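Side-chain contacts in alpha-galacturonidase (Bacillus subtilis, PDB 3FEF), which hydrolyses alpha-1,4-linked galacturonate oligomers, releasing alpha-D-galacturonate, with NAD(+) and manganese as cofactors: residues E50-G53 with N54-N58; P85-L88 with D89-E92; N147-S150 with V151-V155; V191-R194 with E195-R198; K299-R302 with A303-Q307. All blocks are in the same frame, centred on the assembly; numbering follows the deposited sequence.

Contact 1 of 5, residues E50-G53 with N54-N58; sequences EVIG and NHSGN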
loop_
_atom_site.group_PDB
_atom_site.type_symbol
_atom_site.label_atom_id
_atom_site.label_comp_id
_atom_site.label_asym_id
_atom_site.label_seq_id
_atom_site.Cartn_x
_atom_site.Cartn_y
_atom_site.Cartn_z
ATOM N N GLU A 50 44.217 -8.974 17.735
ATOM C CA GLU A 50 44.418 -7.961 18.755
ATOM C C GLU A 50 45.873 -7.495 18.750
ATOM O O GLU A 50 46.151 -6.309 18.888
ATOM C CB GLU A 50 44.027 -8.486 20.127
ATOM C CG GLU A 50 44.436 -7.580 21.244
ATOM C CD GLU A 50 44.696 -8.343 22.521
ATOM O OE1 GLU A 50 43.718 -8.723 23.212
ATOM O OE2 GLU A 50 45.888 -8.562 22.831
ATOM N N VAL A 51 46.799 -8.435 18.582
ATOM C CA VAL A 51 48.226 -8.108 18.607
ATOM C C VAL A 51 48.636 -7.372 17.329
ATOM O O VAL A 51 49.339 -6.372 17.374
ATOM C CB VAL A 51 49.102 -9.383 18.794
ATOM C CG1 VAL A 51 50.584 -9.056 18.649
ATOM C CG2 VAL A 51 48.823 -10.034 20.142
ATOM N N ILE A 52 48.199 -7.872 16.180
ATOM C CA ILE A 52 48.419 -7.152 14.932
ATOM C C ILE A 52 47.754 -5.767 14.970
ATOM O O ILE A 52 48.326 -4.775 14.533
ATOM C CB ILE A 52 47.871 -7.953 13.760
ATOM C CG1 ILE A 52 48.673 -9.254 13.594
ATOM C CG2 ILE A 52 47.861 -7.117 12.496
ATOM C CD1 ILE A 52 47.959 -10.308 12.749
ATOM N N GLY A 53 46.555 -5.692 15.526
ATOM C CA GLY A 53 45.857 -4.412 15.581
ATOM C C GLY A 53 46.599 -3.351 16.380
ATOM O O GLY A 53 46.702 -2.183 15.960
ATOM N N ASN A 54 47.103 -3.762 17.539
ATOM C CA ASN A 54 47.834 -2.866 18.428
ATOM C C ASN A 54 49.246 -2.543 17.927
ATOM O O ASN A 54 49.966 -1.777 18.550
ATOM C CB ASN A 54 47.860 -3.426 19.858
ATOM C CG ASN A 54 46.523 -3.294 20.544
ATOM O OD1 ASN A 54 45.778 -2.349 20.283
ATOM N ND2 ASN A 54 46.202 -4.236 21.424
ATOM N N HIS A 55 49.632 -3.130 16.804
ATOM C CA HIS A 55 50.872 -2.758 16.127
ATOM C C HIS A 55 50.571 -1.897 14.907
ATOM O O HIS A 55 51.466 -1.599 14.130
ATOM C CB HIS A 55 51.630 -3.994 15.629
ATOM C CG HIS A 55 52.331 -4.770 16.700
ATOM N ND1 HIS A 55 52.923 -4.172 17.792
ATOM C CD2 HIS A 55 52.571 -6.095 16.821
ATOM C CE1 HIS A 55 53.479 -5.099 18.550
ATOM N NE2 HIS A 55 53.281 -6.274 17.981
ATOM N N SER A 56 49.308 -1.525 14.716
ATOM C CA SER A 56 48.917 -0.792 13.510
ATOM C C SER A 56 48.614 0.688 13.789
ATOM O O SER A 56 47.918 1.023 14.746
ATOM C CB SER A 56 47.701 -1.462 12.828
ATOM O OG SER A 56 47.899 -2.856 12.605
ATOM N N GLY A 57 49.133 1.572 12.947
ATOM C CA GLY A 57 48.801 2.991 13.050
ATOM C C GLY A 57 49.365 3.725 14.253
ATOM O O GLY A 57 50.304 3.263 14.902
ATOM N N ASN A 58 48.767 4.871 14.557
ATOM C CA ASN A 58 49.336 5.824 15.513
ATOM C C ASN A 58 49.151 5.457 16.975
ATOM O O ASN A 58 49.547 6.224 17.849
ATOM C CB ASN A 58 48.707 7.210 15.315
ATOM C CG ASN A 58 48.294 7.477 13.873
ATOM O OD1 ASN A 58 47.623 8.472 13.589
ATOM N ND2 ASN A 58 48.693 6.594 12.956
HETATM O O HOH W 1 48.118 -6.310 22.246
#

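Contact 2 of 5, residues P85-L88 with D89-E92; sequences PGSL and DDME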
loop_
_atom_site.group_PDB
_atom_site.type_symbol
_atom_site.label_atom_id
_atom_site.label_comp_id
_atom_site.label_asym_id
_atom_site.label_seq_id
_atom_site.Cartn_x
_atom_site.Cartn_y
_atom_site.Cartn_z
ATOM N N PRO A 85 28.983 -18.634 8.902
ATOM C CA PRO A 85 27.912 -19.493 9.415
ATOM C C PRO A 85 28.221 -20.964 9.166
ATOM O O PRO A 85 27.888 -21.495 8.109
ATOM C CB PRO A 85 26.692 -19.083 8.588
ATOM C CG PRO A 85 27.094 -17.818 7.848
ATOM C CD PRO A 85 28.572 -17.856 7.722
ATOM N N GLY A 86 28.856 -21.614 10.130
ATOM C CA GLY A 86 29.272 -23.009 9.970
ATOM C C GLY A 86 30.729 -23.107 9.577
ATOM O O GLY A 86 31.394 -22.090 9.397
ATOM N N SER A 87 31.229 -24.328 9.445
ATOM C CA SER A 87 32.628 -24.554 9.119
ATOM C C SER A 87 32.793 -24.674 7.614
ATOM O O SER A 87 31.809 -24.766 6.876
ATOM C CB SER A 87 33.093 -25.860 9.756
ATOM O OG SER A 87 32.225 -26.922 9.360
ATOM N N LEU A 88 34.039 -24.721 7.162
ATOM C CA LEU A 88 34.306 -24.957 5.749
ATOM C C LEU A 88 33.889 -26.374 5.350
ATOM O O LEU A 88 33.594 -26.638 4.184
ATOM C CB LEU A 88 35.773 -24.683 5.411
ATOM C CG LEU A 88 36.205 -23.211 5.452
ATOM C CD1 LEU A 88 37.677 -23.085 5.164
ATOM C CD2 LEU A 88 35.392 -22.334 4.483
ATOM N N ASP A 89 33.841 -27.286 6.318
ATOM C CA ASP A 89 33.282 -28.618 6.050
ATOM C C ASP A 89 31.782 -28.541 5.724
ATOM O O ASP A 89 31.312 -29.198 4.805
ATOM C CB ASP A 89 33.543 -29.586 7.213
ATOM C CG ASP A 89 35.031 -29.777 7.495
ATOM O OD1 ASP A 89 35.838 -29.816 6.534
ATOM O OD2 ASP A 89 35.403 -29.877 8.680
ATOM N N ASP A 90 31.035 -27.725 6.459
ATOM C CA ASP A 90 29.625 -27.519 6.135
ATOM C C ASP A 90 29.490 -26.970 4.716
ATOM O O ASP A 90 28.607 -27.372 3.958
ATOM C CB ASP A 90 28.979 -26.559 7.127
ATOM C CG ASP A 90 28.896 -27.138 8.518
ATOM O OD1 ASP A 90 28.891 -28.382 8.640
ATOM O OD2 ASP A 90 28.837 -26.355 9.493
HETATM N N MSE A 91 30.400 -26.077 4.354
HETATM C CA MSE A 91 30.335 -25.410 3.064
HETATM C C MSE A 91 30.592 -26.356 1.894
HETATM O O MSE A 91 29.973 -26.226 0.830
HETATM C CB MSE A 91 31.299 -24.225 3.033
HETATM C CG MSE A 91 30.914 -23.190 2.016
HETATM SE SE MSE A 91 31.864 -21.497 2.235
HETATM C CE MSE A 91 31.255 -20.663 0.560
ATOM N N GLU A 92 31.501 -27.306 2.093
ATOM C CA GLU A 92 31.780 -28.326 1.101
ATOM C C GLU A 92 30.477 -29.033 0.700
ATOM O O GLU A 92 30.251 -29.352 -0.473
ATOM C CB GLU A 92 32.797 -29.323 1.660
ATOM C CG GLU A 92 33.405 -30.272 0.628
ATOM C CD GLU A 92 34.570 -31.083 1.203
ATOM O OE1 GLU A 92 35.501 -30.467 1.773
ATOM O OE2 GLU A 92 34.556 -32.333 1.089
#

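Contact 3 of 5, residues N147-S150 with V151-V155; sequences NPMS and VCTRV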
loop_
_atom_site.group_PDB
_atom_site.type_symbol
_atom_site.label_atom_id
_atom_site.label_comp_id
_atom_site.label_asym_id
_atom_site.label_seq_id
_atom_site.Cartn_x
_atom_site.Cartn_y
_atom_site.Cartn_z
ATOM N N ASN A 147 27.409 -13.194 4.584
ATOM C CA ASN A 147 26.485 -13.784 3.623
ATOM C C ASN A 147 25.825 -15.042 4.202
ATOM O O ASN A 147 26.454 -15.757 4.991
ATOM C CB ASN A 147 27.248 -14.157 2.360
ATOM C CG ASN A 147 27.762 -12.945 1.625
ATOM O OD1 ASN A 147 27.046 -11.963 1.461
ATOM N ND2 ASN A 147 29.001 -13.000 1.181
ATOM N N PRO A 148 24.580 -15.352 3.792
ATOM C CA PRO A 148 23.717 -14.701 2.782
ATOM C C PRO A 148 23.116 -13.401 3.312
ATOM O O PRO A 148 22.349 -13.401 4.276
ATOM C CB PRO A 148 22.620 -15.732 2.529
ATOM C CG PRO A 148 22.544 -16.523 3.786
ATOM C CD PRO A 148 23.950 -16.561 4.355
HETATM N N MSE A 149 23.485 -12.310 2.661
HETATM C CA MSE A 149 23.265 -10.956 3.157
HETATM C C MSE A 149 21.795 -10.637 3.463
HETATM O O MSE A 149 21.470 -10.141 4.534
HETATM C CB MSE A 149 23.761 -9.984 2.110
HETATM C CG MSE A 149 23.360 -8.572 2.407
HETATM SE SE MSE A 149 24.836 -7.732 3.294
HETATM C CE MSE A 149 25.822 -7.193 1.775
ATOM N N SER A 150 20.927 -10.926 2.503
ATOM C CA SER A 150 19.513 -10.622 2.615
ATOM C C SER A 150 18.819 -11.379 3.748
ATOM O O SER A 150 17.972 -10.830 4.433
ATOM C CB SER A 150 18.830 -10.900 1.281
ATOM O OG SER A 150 19.467 -10.158 0.245
ATOM N N VAL A 151 19.183 -12.634 3.949
ATOM C CA VAL A 151 18.620 -13.406 5.035
ATOM C C VAL A 151 19.133 -12.961 6.400
ATOM O O VAL A 151 18.341 -12.720 7.294
ATOM C CB VAL A 151 18.890 -14.924 4.842
ATOM C CG1 VAL A 151 18.573 -15.685 6.141
ATOM C CG2 VAL A 151 18.059 -15.467 3.628
ATOM N N CYS A 152 20.452 -12.835 6.557
ATOM C CA CYS A 152 21.033 -12.439 7.837
ATOM C C CYS A 152 20.524 -11.090 8.252
ATOM O O CYS A 152 20.072 -10.884 9.376
ATOM C CB CYS A 152 22.565 -12.360 7.748
ATOM S SG CYS A 152 23.324 -13.938 7.427
ATOM N N THR A 153 20.605 -10.139 7.338
ATOM C CA THR A 153 20.167 -8.808 7.686
ATOM C C THR A 153 18.679 -8.826 8.031
ATOM O O THR A 153 18.242 -8.123 8.931
ATOM C CB THR A 153 20.479 -7.833 6.541
ATOM O OG1 THR A 153 21.864 -7.989 6.189
ATOM C CG2 THR A 153 20.234 -6.417 6.974
ATOM N N ARG A 154 17.900 -9.633 7.312
ATOM C CA ARG A 154 16.469 -9.642 7.544
ATOM C C ARG A 154 16.146 -10.212 8.913
ATOM O O ARG A 154 15.183 -9.794 9.539
ATOM C CB ARG A 154 15.750 -10.462 6.484
ATOM C CG ARG A 154 14.259 -10.485 6.694
ATOM C CD ARG A 154 13.571 -9.140 6.369
ATOM N NE ARG A 154 12.146 -9.424 6.220
ATOM C CZ ARG A 154 11.210 -9.060 7.085
ATOM N NH1 ARG A 154 11.515 -8.320 8.138
ATOM N NH2 ARG A 154 9.965 -9.421 6.881
ATOM N N VAL A 155 16.961 -11.160 9.369
ATOM C CA VAL A 155 16.749 -11.815 10.660
ATOM C C VAL A 155 16.989 -10.804 11.758
ATOM O O VAL A 155 16.248 -10.760 12.733
ATOM C CB VAL A 155 17.661 -13.072 10.832
ATOM C CG1 VAL A 155 17.663 -13.580 12.301
ATOM C CG2 VAL A 155 17.231 -14.181 9.865
#

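Contact 4 of 5, residues V191-R194 with E195-R198; sequences VPRR and EDIR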
loop_
_atom_site.group_PDB
_atom_site.type_symbol
_atom_site.label_atom_id
_atom_site.label_comp_id
_atom_site.label_asym_id
_atom_site.label_seq_id
_atom_site.Cartn_x
_atom_site.Cartn_y
_atom_site.Cartn_z
ATOM N N VAL A 191 39.472 9.028 -15.306
ATOM C CA VAL A 191 38.518 9.150 -14.213
ATOM C C VAL A 191 39.359 8.979 -12.978
ATOM O O VAL A 191 40.025 7.965 -12.838
ATOM C CB VAL A 191 37.431 8.073 -14.261
ATOM C CG1 VAL A 191 36.628 8.084 -12.971
ATOM C CG2 VAL A 191 36.516 8.301 -15.455
ATOM N N PRO A 192 39.364 9.994 -12.095
ATOM C CA PRO A 192 40.240 10.016 -10.921
ATOM C C PRO A 192 39.823 9.022 -9.826
ATOM O O PRO A 192 40.676 8.469 -9.136
ATOM C CB PRO A 192 40.117 11.465 -10.408
ATOM C CG PRO A 192 39.149 12.179 -11.337
ATOM C CD PRO A 192 38.429 11.133 -12.118
ATOM N N ARG A 193 38.522 8.795 -9.673
ATOM C CA ARG A 193 38.022 7.897 -8.631
ATOM C C ARG A 193 36.787 7.153 -9.105
ATOM O O ARG A 193 35.935 7.728 -9.792
ATOM C CB ARG A 193 37.663 8.695 -7.378
ATOM C CG ARG A 193 38.835 9.013 -6.472
ATOM C CD ARG A 193 38.614 10.333 -5.741
ATOM N NE ARG A 193 37.317 10.942 -6.043
ATOM C CZ ARG A 193 36.310 11.051 -5.183
ATOM N NH1 ARG A 193 36.425 10.580 -3.950
ATOM N NH2 ARG A 193 35.179 11.632 -5.557
ATOM N N ARG A 194 36.675 5.882 -8.727
ATOM C CA ARG A 194 35.482 5.119 -9.070
ATOM C C ARG A 194 34.243 5.770 -8.456
ATOM O O ARG A 194 33.142 5.617 -8.973
ATOM C CB ARG A 194 35.612 3.633 -8.700
ATOM C CG ARG A 194 35.747 3.334 -7.207
ATOM C CD ARG A 194 34.452 2.787 -6.624
ATOM N NE ARG A 194 34.535 2.649 -5.172
ATOM C CZ ARG A 194 33.679 3.195 -4.314
ATOM N NH1 ARG A 194 32.643 3.898 -4.753
ATOM N NH2 ARG A 194 33.841 3.009 -3.012
ATOM N N GLU A 195 34.436 6.527 -7.379
ATOM C CA GLU A 195 33.351 7.320 -6.799
ATOM C C GLU A 195 32.698 8.237 -7.819
ATOM O O GLU A 195 31.497 8.450 -7.765
ATOM C CB GLU A 195 33.856 8.180 -5.638
ATOM C CG GLU A 195 34.182 7.398 -4.383
ATOM C CD GLU A 195 35.669 7.040 -4.238
ATOM O OE1 GLU A 195 36.397 6.899 -5.253
ATOM O OE2 GLU A 195 36.103 6.896 -3.078
ATOM N N ASP A 196 33.488 8.812 -8.726
ATOM C CA ASP A 196 32.951 9.741 -9.722
ATOM C C ASP A 196 32.004 9.076 -10.741
ATOM O O ASP A 196 31.386 9.755 -11.561
ATOM C CB ASP A 196 34.085 10.414 -10.481
ATOM C CG ASP A 196 34.967 11.255 -9.574
ATOM O OD1 ASP A 196 34.445 11.757 -8.543
ATOM O OD2 ASP A 196 36.174 11.405 -9.892
ATOM N N ILE A 197 31.929 7.756 -10.725
ATOM C CA ILE A 197 30.963 7.068 -11.558
ATOM C C ILE A 197 29.703 7.014 -10.727
ATOM O O ILE A 197 29.585 6.186 -9.835
ATOM C CB ILE A 197 31.405 5.639 -11.921
ATOM C CG1 ILE A 197 32.831 5.668 -12.480
ATOM C CG2 ILE A 197 30.427 5.027 -12.963
ATOM C CD1 ILE A 197 32.904 6.429 -13.808
ATOM N N ARG A 198 28.792 7.934 -10.996
ATOM C CA ARG A 198 27.616 8.109 -10.166
ATOM C C ARG A 198 26.546 7.221 -10.738
ATOM O O ARG A 198 26.082 7.429 -11.873
ATOM C CB ARG A 198 27.170 9.566 -10.208
ATOM C CG ARG A 198 28.281 10.534 -9.784
ATOM C CD ARG A 198 28.480 10.534 -8.273
ATOM N NE ARG A 198 29.710 11.227 -7.885
ATOM C CZ ARG A 198 30.179 11.295 -6.637
ATOM N NH1 ARG A 198 29.514 10.725 -5.638
ATOM N NH2 ARG A 198 31.317 11.931 -6.387
#

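Contact 5 of 5, residues K299-R302 with A303-Q307; sequences KQDR and AEKRQ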
loop_
_atom_site.group_PDB
_atom_site.type_symbol
_atom_site.label_atom_id
_atom_site.label_comp_id
_atom_site.label_asym_id
_atom_site.label_seq_id
_atom_site.Cartn_x
_atom_site.Cartn_y
_atom_site.Cartn_z
ATOM N N LYS A 299 39.810 -23.467 1.620
ATOM C CA LYS A 299 40.618 -24.073 2.674
ATOM C C LYS A 299 42.069 -23.662 2.482
ATOM O O LYS A 299 42.734 -23.236 3.431
ATOM C CB LYS A 299 40.446 -25.590 2.710
ATOM C CG LYS A 299 39.092 -25.990 3.275
ATOM C CD LYS A 299 38.919 -27.491 3.391
ATOM C CE LYS A 299 37.690 -27.799 4.233
ATOM N NZ LYS A 299 37.111 -29.137 3.900
ATOM N N GLN A 300 42.527 -23.730 1.238
ATOM C CA GLN A 300 43.863 -23.276 0.885
ATOM C C GLN A 300 44.055 -21.799 1.244
ATOM O O GLN A 300 45.000 -21.437 1.944
ATOM C CB GLN A 300 44.126 -23.485 -0.608
ATOM C CG GLN A 300 45.474 -22.974 -1.059
ATOM C CD GLN A 300 45.777 -23.310 -2.513
ATOM O OE1 GLN A 300 46.781 -22.848 -3.074
ATOM N NE2 GLN A 300 44.910 -24.118 -3.137
ATOM N N ASP A 301 43.152 -20.950 0.765
ATOM C CA ASP A 301 43.258 -19.527 1.053
ATOM C C ASP A 301 43.365 -19.289 2.550
ATOM O O ASP A 301 44.163 -18.474 3.007
ATOM C CB ASP A 301 42.057 -18.764 0.504
ATOM C CG ASP A 301 42.284 -17.273 0.501
ATOM O OD1 ASP A 301 43.402 -16.846 0.133
ATOM O OD2 ASP A 301 41.357 -16.526 0.874
ATOM N N ARG A 302 42.556 -20.008 3.316
ATOM C CA ARG A 302 42.553 -19.812 4.749
ATOM C C ARG A 302 43.912 -20.161 5.343
ATOM O O ARG A 302 44.376 -19.509 6.280
ATOM C CB ARG A 302 41.473 -20.656 5.415
ATOM C CG ARG A 302 41.604 -20.650 6.924
ATOM C CD ARG A 302 40.965 -21.871 7.530
ATOM N NE ARG A 302 39.543 -21.686 7.806
ATOM C CZ ARG A 302 38.688 -22.691 7.991
ATOM N NH1 ARG A 302 39.118 -23.945 7.900
ATOM N NH2 ARG A 302 37.409 -22.445 8.249
ATOM N N ALA A 303 44.535 -21.202 4.803
ATOM C CA ALA A 303 45.810 -21.685 5.332
ATOM C C ALA A 303 46.941 -20.702 5.019
ATOM O O ALA A 303 47.755 -20.406 5.878
ATOM C CB ALA A 303 46.137 -23.090 4.796
ATOM N N GLU A 304 46.980 -20.172 3.805
ATOM C CA GLU A 304 47.980 -19.157 3.517
ATOM C C GLU A 304 47.703 -17.823 4.239
ATOM O O GLU A 304 48.635 -17.073 4.529
ATOM C CB GLU A 304 48.197 -18.982 2.004
ATOM C CG GLU A 304 47.114 -18.230 1.265
ATOM C CD GLU A 304 47.123 -18.536 -0.231
ATOM O OE1 GLU A 304 46.392 -17.858 -0.993
ATOM O OE2 GLU A 304 47.862 -19.463 -0.643
ATOM N N LYS A 305 46.435 -17.531 4.546
ATOM C CA LYS A 305 46.123 -16.374 5.392
ATOM C C LYS A 305 46.590 -16.617 6.829
ATOM O O LYS A 305 47.054 -15.703 7.510
ATOM C CB LYS A 305 44.622 -16.039 5.374
ATOM C CG LYS A 305 44.147 -15.247 4.155
ATOM C CD LYS A 305 42.654 -14.936 4.258
ATOM C CE LYS A 305 42.261 -13.710 3.421
ATOM N NZ LYS A 305 42.577 -13.860 1.963
ATOM N N ARG A 306 46.454 -17.853 7.295
ATOM C CA ARG A 306 46.955 -18.209 8.617
ATOM C C ARG A 306 48.456 -18.014 8.724
ATOM O O ARG A 306 48.952 -17.550 9.753
ATOM C CB ARG A 306 46.569 -19.640 8.985
ATOM C CG ARG A 306 45.358 -19.662 9.869
ATOM C CD ARG A 306 44.478 -20.852 9.612
ATOM N NE ARG A 306 43.136 -20.580 10.112
ATOM C CZ ARG A 306 42.191 -21.499 10.251
ATOM N NH1 ARG A 306 42.447 -22.763 9.932
ATOM N NH2 ARG A 306 40.997 -21.154 10.717
ATOM N N GLN A 307 49.167 -18.348 7.652
ATOM C CA GLN A 307 50.618 -18.200 7.624
ATOM C C GLN A 307 51.004 -16.741 7.627
ATOM O O GLN A 307 51.883 -16.331 8.378
ATOM C CB GLN A 307 51.213 -18.884 6.392
ATOM C CG GLN A 307 51.020 -20.378 6.398
ATOM C CD GLN A 307 51.485 -21.028 5.107
ATOM O OE1 GLN A 307 52.635 -20.856 4.690
ATOM N NE2 GLN A 307 50.592 -21.780 4.467
#

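Contact 1 of 5, residues E50-G53 with N54-N58
E50 and N54, with I52 and S56, carry a local contact at the C-terminal end of helix 43-53, where the chain leaves the helix for a loop that runs on to strand 61-66. An i to i+4 backbone bond runs from N54 N to E50 O, 3.0 Å long. Alongside, the two side chains cross at a slant, carboxylate and amide planes 33° apart, and a water bridges them: it donates to E50 OE2 and accepts from N54 ND2 at 2.9 Å. E50 OE1 and N54 OD1 accept backbone N-H groups of A65 and Y63, so both side chains also grip the edge strand of the parallel sheet. The unit belongs to the Rossmann-like domain of family 4 glycosidases, within the long N-terminal span assigned by similarity to NAD(+) binding. From G53 to S56, through N54 and H55, the chain makes a type I beta turn, closed by S56 N to G53 O at 3.0 Å. I52 O is gripped twice: S56 OG to I52 O is 2.8 Å. H55 N reaches the same oxygen from the opposite face of its carbonyl plane. With OG beside its own backbone N (chi1 -52°), S56 turns its hydroxyl back to the helix end, where it also meets V319 N. V51 and H55 lie side by side, V51 CG1 3.9 Å from H55 NE2, while I52 packs against helix 295-314.

Contact 2 of 5, residues P85-L88 with D89-E92
S87 and D90 form a capping box at the start of helix 88-96, each binding the backbone N-H of the other. D90 N gives its hydrogen to S87 OG at 3.2 Å, and S87 N returns one to D90 OD2 at 3.1 Å, nearly straight at 160° but meeting the oxygen from above the carboxylate plane. The serine OG sits between its own N and carbonyl carbon (chi1 54°), which sets it in front of the first turn, where N-H groups lack helical acceptors. Backbone bonds then take over: M91 N to S87 O and E92 N to L88 O, the latter 3.0 Å. G86 CA passes 3.4 Å from D90 OD2, and a side chain on G86 would run into that oxygen. The apolar share is slight: L88 CD2 and the selenium SE of M91 approach to 4.3 Å. Outside the box, D89 and E92 both turn their carboxylates to K299 in salt bridges. The helix thus starts on the loop after strand 78-81, with L88 and M91 packed on helix 295-314 while P85 and M91 also touch helix 112-136.

Contact 3 of 5, residues N147-S150 with V151-V155
P148 and the first turn of helix 149-159 open the helical crossover of a beta-alpha-beta unit, strand 141-144 to strand 164-167, in the Rossmann-like sheet. The tight part lies round the N-terminus. P148, at the N-cap position and preceded by a cis peptide bond, offers its carbonyl to C152 N; this bond is 3.0 Å long and almost straight (177°), with the donor nearly along the C=O axis. Neighbouring atoms of the proline ring do the packing: CG meets V151 CB at 4.1 Å, the two side chains crossing at a slant, and CD lies 4.1 Å from C152 SG. V151 packs on V123, and C152 on A122 and F126, of helix 112-136.

R154, partly exposed, is the looser side. It meets S150 O with its backbone N, and its CB lies 3.0 Å from S150 O; the side chain then bends at chi2 (72°) and leads away to a salt bridge with E397. N147 at the other end also points away from the helix, its side chain about 4 Å from the magnesium ion, consistent with the substrate-binding role inferred for it by similarity.

M149, bent at chi2 and chi3, belongs to the buried part: it reaches C169, a ligand of that metal, and lies side by side with T153. M149 O accepts twice from the threonine, from T153 N at 2.9 Å and from T153 OG1 at 2.7 Å, the two donors arriving on opposite faces of the carbonyl plane.

Contact 4 of 5, residues V191-R194 with E195-R198
R193 lays its guanidinium over the side chain of E195, the planes of guanidinium and carboxylate stacked only 18° apart, with E195 CB 3.5 Å above the guanidinium plane and offset toward its rim. The charges meet loosely: R193 NH1 to E195 OE2 is a long salt bridge of 3.8 Å, and no N-H points at that oxygen. The sharper bond is to the next carboxylate. R193 NH2 reaches D196 OD1 at 3.1 Å, at the edge of the guanidinium, while the aspartate is met from above its plane and the two planes stand 61° apart. Bends at chi2 and chi3 (2°) curl the arginine back over the turn. D196 OD1 also has R198 NH2 at a long 3.8 Å, so the carboxylate stands between two arginines whose NH2 atoms are 4.0 Å apart; R198 has a stronger mate in E340 of the second subunit. An alanine at D196 is likely to leave R193 and R198 facing each other without the shared negative charge. R194 likewise stacks on E195, but its own NH2 goes to E327, and R194 makes a cation-pi contact with F173. The side chains of V191 and I197 cross at about a right angle, V191 CG1 lying 4.2 Å from I197 CD1. Backbone bonds close the short 3-10 turn, and this surface salt-bridge network sits where that turn leads into strand 197-202.

Contact 5 of 5, residues K299-R302 with A303-Q307
R302 and R306, one helical turn apart on helix 295-314, lie side by side and point the same way, their guanidinium planes only 12° from parallel. R302 CG stands 3.4 Å above the R306 plane, over its centre, so the aliphatic part of one arginine covers a face of the other; the bend at chi3 (-88°) turns the R302 guanidinium nearly parallel to that of R306, whose NH2 lies over one of its faces. The like charges come close, R302 NE to R306 NH2 being 3.3 Å. On another side of the helix D301 and K305 cross at a slant. K305 NZ binds D301 OD2 at 3.1 Å, on the syn side of the carboxylate, a classic i to i+4 salt bridge. D301 OD1 faces E304 OE1 at 3.4 Å with the two carboxylate planes almost perpendicular, a second like-charge pair. A methionine in place of K305 would probably leave D301 and E304 with their negative charges close together and the lysine's balance gone. R306 nears Q16 of the predicted NAD(+) site. The arginine pair lies apart from the acids, which share their flank with K305; the lysine probably offsets their repulsion.

Contact 3 is the buried one, set in the parallel sheet's crossover next to the metal; contacts 4 and 5 lie at the surface and rest on charges, while contacts 1 and 2 are partly buried. Contacts 1, 2 and 3 mark helix ends in the Rossmann-like part: 1 a C-terminal end, 2 and 3 N-terminal starts. Helix 295-314 ties several together: contact 5 lies on it, contact 2 meets it by salt bridges and by L88, and I52 of contact 1 packs on it. P85 CG of contact 2 also packs against N147 O of contact 3. Contacts 1 and 4 touch none of the others; contact 4 alone reaches a second subunit.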